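Long-range contact in putative deoxyribonuclease yjjV (PDB 1ZZM), which probably hydrolyses ester bonds, perhaps in DNA, as a metal-dependent hydrolase of the TatD family that binds two divalent metal cations: residues I2-F14 with A31-N45. Sequence-based numbering, arbitrary orientation.
With ZN (zinc ion), chain B.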
loop_
_atom_site.group_PDB
_atom_site.type_symbol
_atom_site.label_atom_id
_atom_site.label_comp_id
_atom_site.label_asym_id
_atom_site.label_seq_id
_atom_site.Cartn_x
_atom_site.Cartn_y
_atom_site.Cartn_z
ATOM N N ILE A 2 7.413 -2.919 -21.445
ATOM C CA ILE A 2 8.482 -3.267 -20.501
ATOM C C ILE A 2 7.945 -3.117 -19.081
ATOM O O ILE A 2 8.147 -3.999 -18.249
ATOM C CB ILE A 2 9.751 -2.397 -20.719
ATOM C CG1 ILE A 2 10.462 -2.866 -21.999
ATOM C CG2 ILE A 2 10.720 -2.545 -19.550
ATOM C CD1 ILE A 2 11.789 -2.176 -22.276
ATOM N N CYS A 3 7.245 -2.012 -18.829
ATOM C CA CYS A 3 6.623 -1.767 -17.523
ATOM C C CYS A 3 5.215 -2.367 -17.606
ATOM O O CYS A 3 4.283 -1.754 -18.142
ATOM C CB CYS A 3 6.543 -0.261 -17.198
ATOM S SG CYS A 3 5.591 0.114 -15.665
ATOM N N ARG A 4 5.070 -3.578 -17.088
ATOM C CA ARG A 4 3.782 -4.226 -17.109
ATOM C C ARG A 4 3.072 -4.203 -15.751
ATOM O O ARG A 4 1.858 -4.340 -15.714
ATOM C CB ARG A 4 3.930 -5.667 -17.594
ATOM C CG ARG A 4 2.592 -6.278 -18.075
ATOM C CD ARG A 4 2.639 -7.800 -18.197
ATOM N NE ARG A 4 1.432 -8.326 -18.846
ATOM C CZ ARG A 4 1.068 -9.607 -18.833
ATOM N NH1 ARG A 4 1.820 -10.503 -18.198
ATOM N NH2 ARG A 4 -0.041 -9.998 -19.456
ATOM N N PHE A 5 3.822 -3.997 -14.659
ATOM C CA PHE A 5 3.268 -3.994 -13.287
ATOM C C PHE A 5 3.764 -2.808 -12.444
ATOM O O PHE A 5 4.871 -2.313 -12.653
ATOM C CB PHE A 5 3.736 -5.234 -12.522
ATOM C CG PHE A 5 3.507 -6.513 -13.237
ATOM C CD1 PHE A 5 2.210 -6.961 -13.487
ATOM C CD2 PHE A 5 4.587 -7.273 -13.668
ATOM C CE1 PHE A 5 1.988 -8.166 -14.173
ATOM C CE2 PHE A 5 4.383 -8.474 -14.348
ATOM C CZ PHE A 5 3.081 -8.919 -14.601
ATOM N N ILE A 6 2.944 -2.384 -11.482
ATOM C CA ILE A 6 3.313 -1.329 -10.548
ATOM C C ILE A 6 3.152 -1.939 -9.160
ATOM O O ILE A 6 2.056 -2.384 -8.817
ATOM C CB ILE A 6 2.371 -0.085 -10.598
ATOM C CG1 ILE A 6 2.380 0.548 -11.990
ATOM C CG2 ILE A 6 2.859 0.964 -9.563
ATOM C CD1 ILE A 6 3.651 1.154 -12.355
ATOM N N ASP A 7 4.240 -2.019 -8.383
ATOM C CA ASP A 7 4.113 -2.510 -7.016
ATOM C C ASP A 7 3.656 -1.281 -6.236
ATOM O O ASP A 7 4.465 -0.377 -5.950
ATOM C CB ASP A 7 5.460 -2.988 -6.457
ATOM C CG ASP A 7 5.330 -3.608 -5.049
ATOM O OD1 ASP A 7 4.261 -3.471 -4.394
ATOM O OD2 ASP A 7 6.304 -4.252 -4.607
ATOM N N THR A 8 2.374 -1.220 -5.896
ATOM C CA THR A 8 1.874 -0.065 -5.147
ATOM C C THR A 8 2.215 -0.020 -3.656
ATOM O O THR A 8 1.740 0.863 -2.940
ATOM C CB THR A 8 0.359 0.068 -5.286
ATOM O OG1 THR A 8 -0.276 -1.102 -4.738
ATOM C CG2 THR A 8 -0.010 0.201 -6.793
ATOM N N HIS A 9 3.079 -0.918 -3.178
ATOM C CA HIS A 9 3.380 -0.873 -1.743
ATOM C C HIS A 9 4.659 -1.670 -1.464
ATOM O O HIS A 9 4.623 -2.881 -1.299
ATOM C CB HIS A 9 2.205 -1.498 -0.975
ATOM C CG HIS A 9 2.217 -1.217 0.497
ATOM N ND1 HIS A 9 1.380 -0.298 1.091
ATOM C CD2 HIS A 9 2.957 -1.758 1.498
ATOM C CE1 HIS A 9 1.603 -0.280 2.394
ATOM N NE2 HIS A 9 2.559 -1.156 2.662
ATOM N N CYS A 10 5.795 -0.990 -1.448
ATOM C CA CYS A 10 7.050 -1.659 -1.156
ATOM C C CYS A 10 7.877 -0.767 -0.247
ATOM O O CYS A 10 8.129 0.401 -0.572
ATOM C CB CYS A 10 7.820 -1.947 -2.458
ATOM S SG CYS A 10 9.468 -2.716 -2.149
ATOM N N HIS A 11 8.308 -1.308 0.899
ATOM C CA HIS A 11 9.108 -0.543 1.853
ATOM C C HIS A 11 10.554 -0.619 1.378
ATOM O O HIS A 11 11.423 -1.238 2.003
ATOM C CB HIS A 11 8.937 -1.144 3.247
ATOM C CG HIS A 11 7.562 -0.929 3.807
ATOM N ND1 HIS A 11 7.164 0.277 4.331
ATOM C CD2 HIS A 11 6.463 -1.720 3.811
ATOM C CE1 HIS A 11 5.880 0.234 4.627
ATOM N NE2 HIS A 11 5.428 -0.967 4.314
ATOM N N PHE A 12 10.788 0.041 0.261
ATOM C CA PHE A 12 12.086 0.028 -0.411
ATOM C C PHE A 12 13.232 0.748 0.297
ATOM O O PHE A 12 14.372 0.685 -0.173
ATOM C CB PHE A 12 11.888 0.626 -1.793
ATOM C CG PHE A 12 12.909 0.191 -2.808
ATOM C CD1 PHE A 12 12.860 -1.080 -3.350
ATOM C CD2 PHE A 12 13.900 1.080 -3.243
ATOM C CE1 PHE A 12 13.789 -1.485 -4.325
ATOM C CE2 PHE A 12 14.840 0.693 -4.219
ATOM C CZ PHE A 12 14.787 -0.584 -4.757
ATOM N N ASP A 13 12.945 1.437 1.401
ATOM C CA ASP A 13 13.980 2.139 2.156
ATOM C C ASP A 13 14.532 1.258 3.281
ATOM O O ASP A 13 15.412 1.673 4.032
ATOM C CB ASP A 13 13.449 3.461 2.743
ATOM C CG ASP A 13 12.191 3.282 3.580
ATOM O OD1 ASP A 13 11.284 2.528 3.174
ATOM O OD2 ASP A 13 12.122 3.932 4.638
ATOM N N PHE A 14 13.992 0.055 3.404
ATOM C CA PHE A 14 14.474 -0.896 4.410
ATOM C C PHE A 14 15.324 -1.989 3.755
ATOM O O PHE A 14 15.331 -2.143 2.528
ATOM C CB PHE A 14 13.301 -1.605 5.083
ATOM C CG PHE A 14 12.566 -0.769 6.093
ATOM C CD1 PHE A 14 11.654 0.218 5.688
ATOM C CD2 PHE A 14 12.791 -0.961 7.457
ATOM C CE1 PHE A 14 10.978 1.015 6.649
ATOM C CE2 PHE A 14 12.125 -0.181 8.411
ATOM C CZ PHE A 14 11.218 0.811 8.014
ATOM N N ALA A 31 11.441 -8.122 -14.197
ATOM C CA ALA A 31 10.235 -8.917 -13.928
ATOM C C ALA A 31 9.005 -8.198 -14.451
ATOM O O ALA A 31 7.866 -8.723 -14.376
ATOM C CB ALA A 31 10.074 -9.147 -12.432
ATOM N N GLY A 32 9.214 -6.993 -14.963
ATOM C CA GLY A 32 8.104 -6.206 -15.473
ATOM C C GLY A 32 7.574 -5.185 -14.460
ATOM O O GLY A 32 6.627 -4.452 -14.758
ATOM N N VAL A 33 8.179 -5.125 -13.271
ATOM C CA VAL A 33 7.745 -4.160 -12.257
ATOM C C VAL A 33 8.480 -2.851 -12.543
ATOM O O VAL A 33 9.600 -2.651 -12.118
ATOM C CB VAL A 33 8.046 -4.694 -10.815
ATOM C CG1 VAL A 33 7.538 -3.729 -9.760
ATOM C CG2 VAL A 33 7.388 -6.045 -10.637
ATOM N N GLY A 34 7.800 -1.955 -13.244
ATOM C CA GLY A 34 8.398 -0.701 -13.684
ATOM C C GLY A 34 8.381 0.496 -12.766
ATOM O O GLY A 34 9.209 1.407 -12.933
ATOM N N LYS A 35 7.425 0.526 -11.833
ATOM C CA LYS A 35 7.336 1.612 -10.855
ATOM C C LYS A 35 7.003 0.982 -9.512
ATOM O O LYS A 35 6.359 -0.077 -9.436
ATOM C CB LYS A 35 6.246 2.627 -11.231
ATOM C CG LYS A 35 6.605 3.426 -12.496
ATOM C CD LYS A 35 5.561 4.418 -12.879
ATOM C CE LYS A 35 6.138 5.381 -13.907
ATOM N NZ LYS A 35 6.732 4.659 -15.061
ATOM N N ILE A 36 7.434 1.641 -8.449
ATOM C CA ILE A 36 7.189 1.144 -7.104
ATOM C C ILE A 36 6.814 2.332 -6.214
ATOM O O ILE A 36 7.485 3.362 -6.261
ATOM C CB ILE A 36 8.484 0.495 -6.557
ATOM C CG1 ILE A 36 8.876 -0.674 -7.467
ATOM C CG2 ILE A 36 8.278 0.042 -5.092
ATOM C CD1 ILE A 36 10.189 -1.355 -7.091
ATOM N N ILE A 37 5.747 2.197 -5.434
ATOM C CA ILE A 37 5.343 3.261 -4.511
ATOM C C ILE A 37 5.870 2.864 -3.127
ATOM O O ILE A 37 5.603 1.727 -2.659
ATOM C CB ILE A 37 3.809 3.390 -4.442
ATOM C CG1 ILE A 37 3.256 3.835 -5.806
ATOM C CG2 ILE A 37 3.410 4.413 -3.400
ATOM C CD1 ILE A 37 3.469 2.842 -6.904
ATOM N N VAL A 38 6.609 3.786 -2.509
ATOM C CA VAL A 38 7.270 3.589 -1.210
ATOM C C VAL A 38 6.585 4.394 -0.112
ATOM O O VAL A 38 6.724 5.610 -0.043
ATOM C CB VAL A 38 8.761 4.065 -1.279
ATOM C CG1 VAL A 38 9.487 3.738 0.021
ATOM C CG2 VAL A 38 9.462 3.426 -2.484
ATOM N N PRO A 39 5.807 3.725 0.748
ATOM C CA PRO A 39 5.132 4.461 1.819
ATOM C C PRO A 39 6.017 4.558 3.054
ATOM O O PRO A 39 6.649 3.562 3.451
ATOM C CB PRO A 39 3.870 3.647 2.052
ATOM C CG PRO A 39 4.265 2.250 1.717
ATOM C CD PRO A 39 5.363 2.322 0.683
ATOM N N ALA A 40 6.088 5.736 3.669
ATOM C CA ALA A 40 6.950 5.864 4.861
ATOM C C ALA A 40 6.267 5.243 6.070
ATOM O O ALA A 40 5.067 4.944 6.026
ATOM C CB ALA A 40 7.257 7.303 5.137
ATOM N N THR A 41 7.036 5.062 7.149
ATOM C CA THR A 41 6.532 4.479 8.394
ATOM C C THR A 41 6.590 5.423 9.581
ATOM O O THR A 41 5.863 5.251 10.564
ATOM C CB THR A 41 7.347 3.237 8.774
ATOM O OG1 THR A 41 8.746 3.600 8.848
ATOM C CG2 THR A 41 7.137 2.099 7.705
ATOM N N GLU A 42 7.445 6.433 9.490
ATOM C CA GLU A 42 7.629 7.365 10.595
ATOM C C GLU A 42 8.405 8.568 10.128
ATOM O O GLU A 42 9.153 8.475 9.159
ATOM C CB GLU A 42 8.390 6.692 11.755
ATOM C CG GLU A 42 9.848 6.326 11.416
ATOM C CD GLU A 42 10.588 5.749 12.631
ATOM O OE1 GLU A 42 10.846 6.499 13.603
ATOM O OE2 GLU A 42 10.882 4.543 12.615
ATOM N N ALA A 43 8.275 9.671 10.864
ATOM C CA ALA A 43 8.893 10.944 10.475
ATOM C C ALA A 43 10.400 10.862 10.300
ATOM O O ALA A 43 10.951 11.520 9.449
ATOM C CB ALA A 43 8.535 12.041 11.512
ATOM N N GLU A 44 11.060 10.044 11.106
ATOM C CA GLU A 44 12.497 9.927 10.980
ATOM C C GLU A 44 12.912 9.355 9.618
ATOM O O GLU A 44 14.044 9.571 9.189
ATOM C CB GLU A 44 13.050 9.068 12.113
ATOM C CG GLU A 44 14.481 8.668 11.918
ATOM C CD GLU A 44 15.038 7.934 13.121
ATOM O OE1 GLU A 44 14.441 6.907 13.522
ATOM O OE2 GLU A 44 16.067 8.391 13.661
ATOM N N ASN A 45 12.004 8.645 8.938
ATOM C CA ASN A 45 12.300 8.092 7.610
ATOM C C ASN A 45 11.783 8.970 6.451
ATOM O O ASN A 45 11.960 8.592 5.285
ATOM C CB ASN A 45 11.695 6.687 7.453
ATOM C CG ASN A 45 12.281 5.705 8.423
ATOM O OD1 ASN A 45 13.338 5.966 8.970
ATOM N ND2 ASN A 45 11.609 4.560 8.643
HETATM ZN ZN ZN B . 3.506 -1.501 4.489
HETATM O O HOH W 1 8.969 2.383 4.340
HETATM O O HOH W 2 9.821 4.461 6.084
HETATM O O HOH W 3 2.954 -2.472 6.177
#
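Pro39 lays its CG over one face of the His9 ring, 3.8 Å from the centroid, a CH-pi contact beside the zinc ion at the C-terminal end of strands 5-7 and 33-39. These parallel neighbours, joined through helix 21-30 in a beta-alpha-beta unit, belong to the TatD TIM-barrel-type fold. His9 and His11 bind zinc through NE2; Glu97, Asp207 and water 3 complete the site. Away from the metal, water 1 accepts from His11 ND1 and donates to Asp13 OD1 and Pro39 O, so zinc and water together should fix the ring's rotation; Asp13 OD2 salt-bridges Arg48. Asp7, its CG anti to the backbone N (chi1 -176°), accepts from His9 N on OD1 at 3.1 Å, an Asx turn whose N-H approaches from above the carboxylate plane; Thr206 holds OD2. Ile37 N hydrogen-bonds to Asp7 O, and Cys10 N to Ile37 O, while Cys10 CB presses on Ile36 CG2 at 3.3 Å. At the other end the Phe5 ring turns its edge to Ala31 O and one face to Arg4 CB, and meets Phe230. With an alanine here, a gap would probably open between these three. Gly32 O is gripped by Arg4 N at 2.9 Å and Phe5 N at 2.8 Å.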